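Local structure of uncharacterized CBS-domain protein (Klebsiella pneumoniae subsp. pneumoniae, 3HF7) at residues 36-41 / 52-57; 3-8 / 82-87; 21-26 / 67-72. The protein is of unknown function, but this fragment of a larger membrane protein is a CBS-domain pair that binds adenosine monophosphate. One frame throughout, in Å; residues are numbered along the deposited sequence.

Interaction 1: residues 36-41 / 52-57; sequences GRIVLY and LRVREA. With AMP (adenosine monophosphate), chain B.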
loop_
_atom_site.group_PDB
_atom_site.type_symbol
_atom_site.label_atom_id
_atom_site.label_comp_id
_atom_site.label_asym_id
_atom_site.label_seq_id
_atom_site.Cartn_x
_atom_site.Cartn_y
_atom_site.Cartn_z
ATOM N N GLY A 36 3.706 -8.072 -1.010
ATOM C CA GLY A 36 3.134 -8.396 0.299
ATOM C C GLY A 36 1.946 -7.551 0.729
ATOM O O GLY A 36 1.038 -8.044 1.409
ATOM N N ARG A 37 1.966 -6.269 0.370
ATOM C CA ARG A 37 0.822 -5.389 0.615
ATOM C C ARG A 37 0.325 -4.837 -0.725
ATOM O O ARG A 37 1.096 -4.696 -1.665
ATOM C CB ARG A 37 1.184 -4.241 1.567
ATOM C CG ARG A 37 2.241 -4.547 2.622
ATOM C CD ARG A 37 1.628 -5.018 3.927
ATOM N NE ARG A 37 1.651 -4.039 5.031
ATOM C CZ ARG A 37 2.448 -4.134 6.100
ATOM N NH1 ARG A 37 3.294 -5.153 6.168
ATOM N NH2 ARG A 37 2.412 -3.221 7.088
ATOM N N ILE A 38 -0.964 -4.538 -0.825
ATOM C CA ILE A 38 -1.508 -3.946 -2.053
ATOM C C ILE A 38 -2.661 -3.026 -1.745
ATOM O O ILE A 38 -3.382 -3.239 -0.773
ATOM C CB ILE A 38 -2.006 -4.987 -3.060
ATOM C CG1 ILE A 38 -2.909 -6.004 -2.366
ATOM C CG2 ILE A 38 -0.831 -5.631 -3.789
ATOM C CD1 ILE A 38 -4.216 -6.167 -3.028
ATOM N N VAL A 39 -2.841 -2.018 -2.601
ATOM C CA VAL A 39 -3.825 -0.973 -2.357
ATOM C C VAL A 39 -5.200 -1.444 -2.803
ATOM O O VAL A 39 -5.359 -1.995 -3.893
ATOM C CB VAL A 39 -3.444 0.379 -3.046
ATOM C CG1 VAL A 39 -4.391 1.497 -2.617
ATOM C CG2 VAL A 39 -2.009 0.775 -2.735
ATOM N N LEU A 40 -6.187 -1.239 -1.939
ATOM C CA LEU A 40 -7.585 -1.389 -2.313
ATOM C C LEU A 40 -8.139 -0.006 -2.621
ATOM O O LEU A 40 -8.021 0.919 -1.807
ATOM C CB LEU A 40 -8.370 -2.050 -1.175
ATOM C CG LEU A 40 -7.915 -3.442 -0.709
ATOM C CD1 LEU A 40 -8.831 -3.931 0.425
ATOM C CD2 LEU A 40 -7.851 -4.465 -1.870
ATOM N N TYR A 41 -8.722 0.144 -3.803
ATOM C CA TYR A 41 -9.335 1.413 -4.175
ATOM C C TYR A 41 -10.622 1.216 -4.985
ATOM O O TYR A 41 -10.900 0.125 -5.512
ATOM C CB TYR A 41 -8.348 2.252 -4.989
ATOM C CG TYR A 41 -7.930 1.605 -6.291
ATOM C CD1 TYR A 41 -8.755 1.652 -7.425
ATOM C CD2 TYR A 41 -6.716 0.937 -6.395
ATOM C CE1 TYR A 41 -8.361 1.052 -8.618
ATOM C CE2 TYR A 41 -6.327 0.331 -7.577
ATOM C CZ TYR A 41 -7.141 0.390 -8.668
ATOM O OH TYR A 41 -6.719 -0.212 -9.824
ATOM N N LEU A 52 -3.829 -3.637 2.085
ATOM C CA LEU A 52 -4.231 -4.997 2.440
ATOM C C LEU A 52 -3.006 -5.868 2.464
ATOM O O LEU A 52 -2.260 -5.918 1.474
ATOM C CB LEU A 52 -5.238 -5.528 1.409
ATOM C CG LEU A 52 -6.162 -6.749 1.610
ATOM C CD1 LEU A 52 -5.699 -7.960 0.813
ATOM C CD2 LEU A 52 -6.409 -7.116 3.076
ATOM N N ARG A 53 -2.778 -6.529 3.601
ATOM C CA ARG A 53 -1.675 -7.468 3.685
ATOM C C ARG A 53 -2.144 -8.714 3.007
ATOM O O ARG A 53 -3.068 -9.374 3.472
ATOM C CB ARG A 53 -1.274 -7.725 5.126
ATOM C CG ARG A 53 -0.671 -6.501 5.745
ATOM C CD ARG A 53 -0.444 -6.645 7.214
ATOM N NE ARG A 53 -1.663 -6.378 7.963
ATOM C CZ ARG A 53 -2.372 -7.319 8.584
ATOM N NH1 ARG A 53 -1.973 -8.588 8.547
ATOM N NH2 ARG A 53 -3.480 -6.990 9.250
ATOM N N VAL A 54 -1.533 -8.997 1.868
ATOM C CA VAL A 54 -1.910 -10.145 1.048
ATOM C C VAL A 54 -1.901 -11.463 1.852
ATOM O O VAL A 54 -2.891 -12.212 1.835
ATOM C CB VAL A 54 -0.998 -10.233 -0.208
ATOM C CG1 VAL A 54 -1.403 -11.363 -1.087
ATOM C CG2 VAL A 54 -1.099 -8.954 -1.002
ATOM N N ARG A 55 -0.798 -11.706 2.570
ATOM C CA ARG A 55 -0.606 -12.916 3.377
ATOM C C ARG A 55 -1.765 -13.144 4.321
ATOM O O ARG A 55 -2.166 -14.281 4.553
ATOM C CB ARG A 55 0.702 -12.849 4.175
ATOM C CG ARG A 55 0.721 -13.751 5.399
ATOM C CD ARG A 55 2.114 -14.269 5.695
ATOM N NE ARG A 55 2.730 -13.582 6.825
ATOM C CZ ARG A 55 3.446 -12.468 6.728
ATOM N NH1 ARG A 55 3.663 -11.865 5.537
ATOM N NH2 ARG A 55 3.941 -11.951 7.843
ATOM N N GLU A 56 -2.290 -12.054 4.863
ATOM C CA GLU A 56 -3.451 -12.088 5.717
ATOM C C GLU A 56 -4.696 -12.545 4.958
ATOM O O GLU A 56 -5.504 -13.330 5.472
ATOM C CB GLU A 56 -3.702 -10.692 6.253
ATOM C CG GLU A 56 -3.987 -10.621 7.720
ATOM C CD GLU A 56 -4.627 -11.872 8.245
ATOM O OE1 GLU A 56 -5.855 -11.843 8.504
ATOM O OE2 GLU A 56 -3.899 -12.885 8.391
ATOM N N ALA A 57 -4.859 -12.038 3.739
ATOM C CA ALA A 57 -6.044 -12.327 2.951
ATOM C C ALA A 57 -6.050 -13.803 2.586
ATOM O O ALA A 57 -7.064 -14.501 2.742
ATOM C CB ALA A 57 -6.059 -11.459 1.697
HETATM P P AMP B . 7.458 -7.076 -1.355
HETATM O O1P AMP B . 7.397 -7.477 -2.819
HETATM O O2P AMP B . 6.131 -6.751 -0.711
HETATM O O3P AMP B . 8.332 -7.929 -0.476
HETATM O "O5'" AMP B . 8.264 -5.669 -1.355
HETATM C "C5'" AMP B . 9.384 -5.423 -2.219
HETATM C "C4'" AMP B . 9.419 -3.965 -2.677
HETATM O "O4'" AMP B . 8.536 -3.760 -3.781
HETATM C "C3'" AMP B . 9.001 -2.959 -1.601
HETATM O "O3'" AMP B . 10.100 -2.444 -0.822
HETATM C "C2'" AMP B . 8.333 -1.854 -2.389
HETATM O "O2'" AMP B . 9.273 -0.847 -2.736
HETATM C "C1'" AMP B . 7.845 -2.506 -3.664
HETATM N N9 AMP B . 6.377 -2.659 -3.483
HETATM C C8 AMP B . 5.823 -3.182 -2.378
HETATM N N7 AMP B . 4.475 -3.192 -2.460
HETATM C C5 AMP B . 4.134 -2.658 -3.633
HETATM C C6 AMP B . 2.855 -2.379 -4.308
HETATM N N6 AMP B . 1.680 -2.703 -3.713
HETATM N N1 AMP B . 2.918 -1.805 -5.534
HETATM C C2 AMP B . 4.095 -1.487 -6.123
HETATM N N3 AMP B . 5.296 -1.709 -5.546
HETATM C C4 AMP B . 5.386 -2.293 -4.315
#

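Interaction 2: residues 3-8 / 82-87; sequences SVNDIM and VPEGTP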
loop_
_atom_site.group_PDB
_atom_site.type_symbol
_atom_site.label_atom_id
_atom_site.label_comp_id
_atom_site.label_asym_id
_atom_site.label_seq_id
_atom_site.Cartn_x
_atom_site.Cartn_y
_atom_site.Cartn_z
ATOM N N SER A 3 15.378 12.794 -0.837
ATOM C CA SER A 3 14.021 12.820 -0.294
ATOM C C SER A 3 13.207 11.605 -0.696
ATOM O O SER A 3 13.582 10.837 -1.587
ATOM C CB SER A 3 13.282 14.082 -0.757
ATOM O OG SER A 3 12.532 13.820 -1.937
ATOM N N VAL A 4 12.069 11.457 -0.032
ATOM C CA VAL A 4 11.138 10.389 -0.314
ATOM C C VAL A 4 10.844 10.269 -1.818
ATOM O O VAL A 4 10.688 9.161 -2.344
ATOM C CB VAL A 4 9.856 10.580 0.534
ATOM C CG1 VAL A 4 8.611 10.716 -0.319
ATOM C CG2 VAL A 4 9.721 9.467 1.546
ATOM N N ASN A 5 10.812 11.414 -2.503
ATOM C CA ASN A 5 10.490 11.477 -3.930
ATOM C C ASN A 5 11.460 10.657 -4.763
ATOM O O ASN A 5 11.093 10.113 -5.806
ATOM C CB ASN A 5 10.484 12.927 -4.431
ATOM C CG ASN A 5 9.530 13.834 -3.647
ATOM O OD1 ASN A 5 8.654 13.367 -2.906
ATOM N ND2 ASN A 5 9.705 15.141 -3.816
ATOM N N ASP A 6 12.696 10.550 -4.282
ATOM C CA ASP A 6 13.752 9.894 -5.037
ATOM C C ASP A 6 13.649 8.374 -5.064
ATOM O O ASP A 6 14.150 7.739 -5.996
ATOM C CB ASP A 6 15.103 10.356 -4.527
ATOM C CG ASP A 6 15.242 11.850 -4.606
ATOM O OD1 ASP A 6 15.080 12.381 -5.731
ATOM O OD2 ASP A 6 15.473 12.496 -3.560
ATOM N N ILE A 7 12.973 7.798 -4.068
ATOM C CA ILE A 7 12.968 6.335 -3.898
ATOM C C ILE A 7 11.607 5.653 -3.936
ATOM O O ILE A 7 11.533 4.430 -4.060
ATOM C CB ILE A 7 13.747 5.899 -2.632
ATOM C CG1 ILE A 7 13.321 6.711 -1.411
ATOM C CG2 ILE A 7 15.234 6.096 -2.858
ATOM C CD1 ILE A 7 12.473 5.982 -0.468
ATOM N N MET A 8 10.537 6.434 -3.834
ATOM C CA MET A 8 9.185 5.889 -3.944
ATOM C C MET A 8 9.000 5.134 -5.268
ATOM O O MET A 8 9.666 5.439 -6.255
ATOM C CB MET A 8 8.146 7.013 -3.844
ATOM C CG MET A 8 8.239 7.996 -4.981
ATOM S SD MET A 8 6.957 9.238 -4.998
ATOM C CE MET A 8 7.298 10.137 -3.532
ATOM N N VAL A 82 2.231 9.825 3.587
ATOM C CA VAL A 82 3.495 10.557 3.748
ATOM C C VAL A 82 3.512 11.754 2.795
ATOM O O VAL A 82 3.383 11.569 1.584
ATOM C CB VAL A 82 4.699 9.656 3.364
ATOM C CG1 VAL A 82 6.014 10.435 3.396
ATOM C CG2 VAL A 82 4.764 8.448 4.265
ATOM N N PRO A 83 3.703 12.978 3.318
ATOM C CA PRO A 83 3.762 14.131 2.410
ATOM C C PRO A 83 4.832 13.979 1.327
ATOM O O PRO A 83 5.857 13.321 1.544
ATOM C CB PRO A 83 4.118 15.294 3.340
ATOM C CG PRO A 83 3.656 14.866 4.679
ATOM C CD PRO A 83 3.878 13.378 4.725
ATOM N N GLU A 84 4.575 14.566 0.163
ATOM C CA GLU A 84 5.573 14.657 -0.892
ATOM C C GLU A 84 6.824 15.375 -0.386
ATOM O O GLU A 84 6.732 16.394 0.297
ATOM C CB GLU A 84 4.984 15.398 -2.100
ATOM C CG GLU A 84 5.999 16.028 -3.051
ATOM C CD GLU A 84 6.307 17.503 -2.730
ATOM O OE1 GLU A 84 7.509 17.848 -2.582
ATOM O OE2 GLU A 84 5.351 18.322 -2.643
ATOM N N GLY A 85 7.986 14.828 -0.720
ATOM C CA GLY A 85 9.252 15.496 -0.463
ATOM C C GLY A 85 9.752 15.408 0.962
ATOM O O GLY A 85 10.726 16.062 1.328
ATOM N N THR A 86 9.082 14.603 1.780
ATOM C CA THR A 86 9.580 14.331 3.110
ATOM C C THR A 86 10.971 13.708 2.934
ATOM O O THR A 86 11.163 12.819 2.088
ATOM C CB THR A 86 8.601 13.436 3.884
ATOM O OG1 THR A 86 7.417 14.191 4.171
ATOM C CG2 THR A 86 9.192 12.940 5.191
ATOM N N PRO A 87 11.958 14.209 3.691
ATOM C CA PRO A 87 13.330 13.729 3.538
ATOM C C PRO A 87 13.503 12.365 4.182
ATOM O O PRO A 87 12.892 12.085 5.223
ATOM C CB PRO A 87 14.168 14.785 4.277
ATOM C CG PRO A 87 13.194 15.887 4.666
ATOM C CD PRO A 87 11.850 15.265 4.711
#

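Interaction 3: residues 21-26 / 67-72; sequences DDWKSI and FTKEIM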
loop_
_atom_site.group_PDB
_atom_site.type_symbol
_atom_site.label_atom_id
_atom_site.label_comp_id
_atom_site.label_asym_id
_atom_site.label_seq_id
_atom_site.Cartn_x
_atom_site.Cartn_y
_atom_site.Cartn_z
ATOM N N ASP A 21 -14.204 -4.222 -9.580
ATOM C CA ASP A 21 -14.242 -5.432 -10.414
ATOM C C ASP A 21 -15.178 -6.525 -9.875
ATOM O O ASP A 21 -15.451 -6.593 -8.681
ATOM C CB ASP A 21 -12.843 -5.991 -10.605
ATOM C CG ASP A 21 -11.932 -5.020 -11.305
ATOM O OD1 ASP A 21 -10.707 -5.053 -11.062
ATOM O OD2 ASP A 21 -12.447 -4.204 -12.099
ATOM N N ASP A 22 -15.684 -7.370 -10.765
ATOM C CA ASP A 22 -16.493 -8.493 -10.331
ATOM C C ASP A 22 -15.628 -9.344 -9.430
ATOM O O ASP A 22 -14.411 -9.376 -9.574
ATOM C CB ASP A 22 -16.978 -9.319 -11.507
ATOM C CG ASP A 22 -15.842 -9.826 -12.362
ATOM O OD1 ASP A 22 -15.116 -8.994 -12.937
ATOM O OD2 ASP A 22 -15.661 -11.058 -12.456
ATOM N N TRP A 23 -16.274 -10.031 -8.506
ATOM C CA TRP A 23 -15.584 -10.691 -7.431
ATOM C C TRP A 23 -14.523 -11.690 -7.873
ATOM O O TRP A 23 -13.406 -11.676 -7.343
ATOM C CB TRP A 23 -16.592 -11.352 -6.514
ATOM C CG TRP A 23 -15.970 -12.030 -5.359
ATOM C CD1 TRP A 23 -15.998 -13.362 -5.091
ATOM C CD2 TRP A 23 -15.196 -11.422 -4.305
ATOM N NE1 TRP A 23 -15.306 -13.631 -3.931
ATOM C CE2 TRP A 23 -14.803 -12.459 -3.428
ATOM C CE3 TRP A 23 -14.806 -10.110 -4.015
ATOM C CZ2 TRP A 23 -14.035 -12.224 -2.278
ATOM C CZ3 TRP A 23 -14.041 -9.880 -2.879
ATOM C CH2 TRP A 23 -13.665 -10.932 -2.023
ATOM N N LYS A 24 -14.864 -12.542 -8.839
ATOM C CA LYS A 24 -13.904 -13.508 -9.365
ATOM C C LYS A 24 -12.648 -12.793 -9.879
ATOM O O LYS A 24 -11.526 -13.285 -9.724
ATOM C CB LYS A 24 -14.529 -14.366 -10.467
ATOM N N SER A 25 -12.836 -11.614 -10.462
ATOM C CA SER A 25 -11.705 -10.836 -10.939
ATOM C C SER A 25 -10.845 -10.309 -9.788
ATOM O O SER A 25 -9.623 -10.264 -9.897
ATOM C CB SER A 25 -12.177 -9.686 -11.822
ATOM O OG SER A 25 -11.071 -9.050 -12.424
ATOM N N ILE A 26 -11.488 -9.919 -8.692
ATOM C CA ILE A 26 -10.776 -9.371 -7.533
ATOM C C ILE A 26 -9.913 -10.456 -6.908
ATOM O O ILE A 26 -8.721 -10.244 -6.681
ATOM C CB ILE A 26 -11.736 -8.766 -6.485
ATOM C CG1 ILE A 26 -12.106 -7.324 -6.857
ATOM C CG2 ILE A 26 -11.137 -8.833 -5.094
ATOM C CD1 ILE A 26 -13.485 -6.895 -6.383
ATOM N N PHE A 67 -14.879 -16.735 1.912
ATOM C CA PHE A 67 -14.154 -15.472 1.890
ATOM C C PHE A 67 -14.934 -14.432 1.095
ATOM O O PHE A 67 -15.293 -14.684 -0.054
ATOM C CB PHE A 67 -12.773 -15.682 1.281
ATOM C CG PHE A 67 -11.931 -14.456 1.299
ATOM C CD1 PHE A 67 -11.289 -14.065 2.466
ATOM C CD2 PHE A 67 -11.799 -13.672 0.165
ATOM C CE1 PHE A 67 -10.519 -12.940 2.497
ATOM C CE2 PHE A 67 -11.024 -12.538 0.193
ATOM C CZ PHE A 67 -10.383 -12.168 1.358
ATOM N N THR A 68 -15.206 -13.276 1.695
ATOM C CA THR A 68 -16.089 -12.300 1.049
ATOM C C THR A 68 -15.410 -10.954 0.870
ATOM O O THR A 68 -14.322 -10.732 1.408
ATOM C CB THR A 68 -17.394 -12.100 1.835
ATOM O OG1 THR A 68 -17.171 -11.190 2.909
ATOM C CG2 THR A 68 -17.882 -13.397 2.406
ATOM N N LYS A 69 -16.046 -10.069 0.103
ATOM C CA LYS A 69 -15.554 -8.709 -0.123
ATOM C C LYS A 69 -15.550 -7.936 1.178
ATOM O O LYS A 69 -14.609 -7.216 1.483
ATOM C CB LYS A 69 -16.429 -8.011 -1.156
ATOM C CG LYS A 69 -16.144 -6.533 -1.364
ATOM C CD LYS A 69 -16.063 -6.240 -2.859
ATOM C CE LYS A 69 -16.816 -4.980 -3.261
ATOM N NZ LYS A 69 -17.213 -5.088 -4.697
ATOM N N GLU A 70 -16.613 -8.119 1.948
ATOM C CA GLU A 70 -16.744 -7.535 3.274
ATOM C C GLU A 70 -15.609 -7.978 4.225
ATOM O O GLU A 70 -15.035 -7.159 4.962
ATOM C CB GLU A 70 -18.108 -7.916 3.839
ATOM C CG GLU A 70 -18.271 -7.630 5.299
ATOM C CD GLU A 70 -18.658 -6.198 5.559
ATOM O OE1 GLU A 70 -18.264 -5.303 4.767
ATOM O OE2 GLU A 70 -19.375 -5.983 6.569
ATOM N N ILE A 71 -15.290 -9.270 4.188
ATOM C CA ILE A 71 -14.212 -9.830 4.988
ATOM C C ILE A 71 -12.877 -9.235 4.546
ATOM O O ILE A 71 -12.082 -8.792 5.390
ATOM C CB ILE A 71 -14.227 -11.389 4.948
ATOM C CG1 ILE A 71 -15.100 -11.959 6.084
ATOM C CG2 ILE A 71 -12.816 -11.973 5.067
ATOM C CD1 ILE A 71 -16.616 -11.634 6.027
ATOM N N MET A 72 -12.665 -9.188 3.226
ATOM C CA MET A 72 -11.445 -8.639 2.637
ATOM C C MET A 72 -11.199 -7.207 3.096
ATOM O O MET A 72 -10.122 -6.880 3.580
ATOM C CB MET A 72 -11.511 -8.691 1.110
ATOM C CG MET A 72 -10.217 -8.265 0.458
ATOM S SD MET A 72 -10.268 -8.179 -1.340
ATOM C CE MET A 72 -11.420 -6.826 -1.495
#

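Interaction 1: residues 36-41 / 52-57
G36, R37 and I38 run antiparallel to L52, R53 and V54 in the beta hairpin of strands 37-41 and 48-53, whose first strand carries part of the AMP site of this CBS-domain pair. Three backbone hydrogen bonds define the register. I38 and L52 form a hydrogen-bonded pair, with I38 N to L52 O at 3.0 Å and L52 N to I38 O at 2.9 Å; R37 and R53 follow as a non-hydrogen-bonded pair. The third bond, V54 N to G36 O at 2.8 Å, is made where the second strand passes into helix 54-61, R53 being the N-cap residue of that helix.

The two arginines share one face of the sheet, side by side and pointing the same way. R53 CD lies over the centre of the R37 guanidinium, and the two guanidinium planes are 87° apart, so the groups meet methylene to face rather than stacking. Their NE atoms stay 5.0 Å apart, and the R53 guanidinium is drawn to a salt bridge with D77, which would offset the like charges. On the face of I38 and L52 the contacts are apolar: the I38 and V54 side chains cross at about a right angle, and a chi1 of 49° places I38 CG1 between its backbone N and carbonyl carbon, where it meets V54 CG2 at 3.7 Å. L40 adds its CG against L52 CB, while L30 of helix 23-31 packs on both I38 and L52.

The first strand also uses its other edge. H35, V15, T117 and D120 also hydrogen-bond the nucleotide, to which the backbone of 36-37, at the start of this strand, gives two bonds: R37 O takes adenine N6 at 2.9 Å, and G36 N donates to phosphate O2P at 2.8 Å with an N-H...O angle of 167°.

Interaction 2: residues 3-8 / 82-87
A short, weakly bonded helical turn docks on a beta turn here: V4 and N5, near the N terminus, meet G85 and T86, which follow strand 81-83, an outermost strand of the four-stranded sheet. Two hydrogen bonds give the evidence, and they come from different kinds of group. V4 N reaches T86 O at 2.7 Å, nearly in line with the carbonyl, with an N-H...O angle of 162°. The second bond uses a side chain: G85 N donates to N5 OD1 at 2.7 Å, but less straight, at 131°. CG of N5 sits anti to the carbonyl carbon (chi1 -56°), which carries the amide across to the turn, where ND2 lies 3.4 Å from G85 CA.

The acceptor and donor are presented by a type II turn from P83 to T86. G85 adopts the positive phi of its third position, while T86 OG1 bonds to P83 O within the turn. On the other segment, S3 is the N-cap: its OG accepts from N5 N at 3.0 Å, and its own N donates to D6 OD2 at 2.7 Å, completing a capping box. The cap thus holds the backbone of N5, whose amide grips the turn. At S3 and P87 the backbones form a single bridge, the CA atoms 4.0 Å apart.

V4 is buried, its CB beside T86 O and its CG2 4.3 Å from V82 CG1. V105 and V116 of the sheet also touch its side chain, so this valine enters the core beneath the turn. Joining the N-terminal segment to the second half of the chain in this way is consistent with the CBS fold, in which residues preceding the first motif commonly pack against the second.

Interaction 3: residues 21-26 / 67-72
W23 lays the six-membered part of its indole over the start of helix 69-75, with K69 N above one ring face, 3.3 Å from W23 CH2. This is a helix-to-helix packing contact within the CBS-domain pair, between the first turns of helices 23-31 and 69-75, and it rests on van der Waals contact across the two segments. The W23 chi1 of -179° holds CG anti to the backbone N, extending the ring away from its own helix so that its six-membered part covers the start of the other.

K69 slides past the indole in the opposite direction. Its CB is 3.5 Å from W23 CZ3, while its ammonium group is directed elsewhere, NZ bonding to the carbonyl oxygen of I19. F67 meets the ring on the other side of CH2 from CZ3: W23 CZ2 and F67 CD2 are 3.6 Å apart, and the planes, inclined by 28° with centroids 5.9 Å apart, meet rim to rim, neither ring covering the other's face. L60 and M61 of helix 54-61 pack on F67 as well.

M72, one turn further along, closes the contact on its buried side. Its SD is 5.4 Å from the centroid of the W23 six-membered ring in an oblique Met-aromatic contact, with CE at the ring edge. The receiving helix is capped at T68, whose OG1 accepts from I71 N, so the backbone that W23 covers is fixed at its start. Beside M72, the buried I26 puts its branch methyl CG2 3.9 Å from M72 SD.

How the interactions relate
From the N terminus, residues 3-8 wait longest for their partner: interaction 2 closes the widest loop, reaching 82-87, and the other two contacts fall within it. Next comes 21-26, which interaction 3 joins to 67-72; inside that span the hairpin of interaction 1 pairs 36-41 with 52-57. The three loops are therefore concentric and none cross. Interactions 1 and 3 touch, L52 CD2 lying 3.8 Å from M72 O, so the hairpin and helices 23-31 and 69-75 pack against one another. Interaction 2 stands apart, its centre 32 Å from that of interaction 3 across the chain's centre, tying the N terminus to the four-stranded sheet.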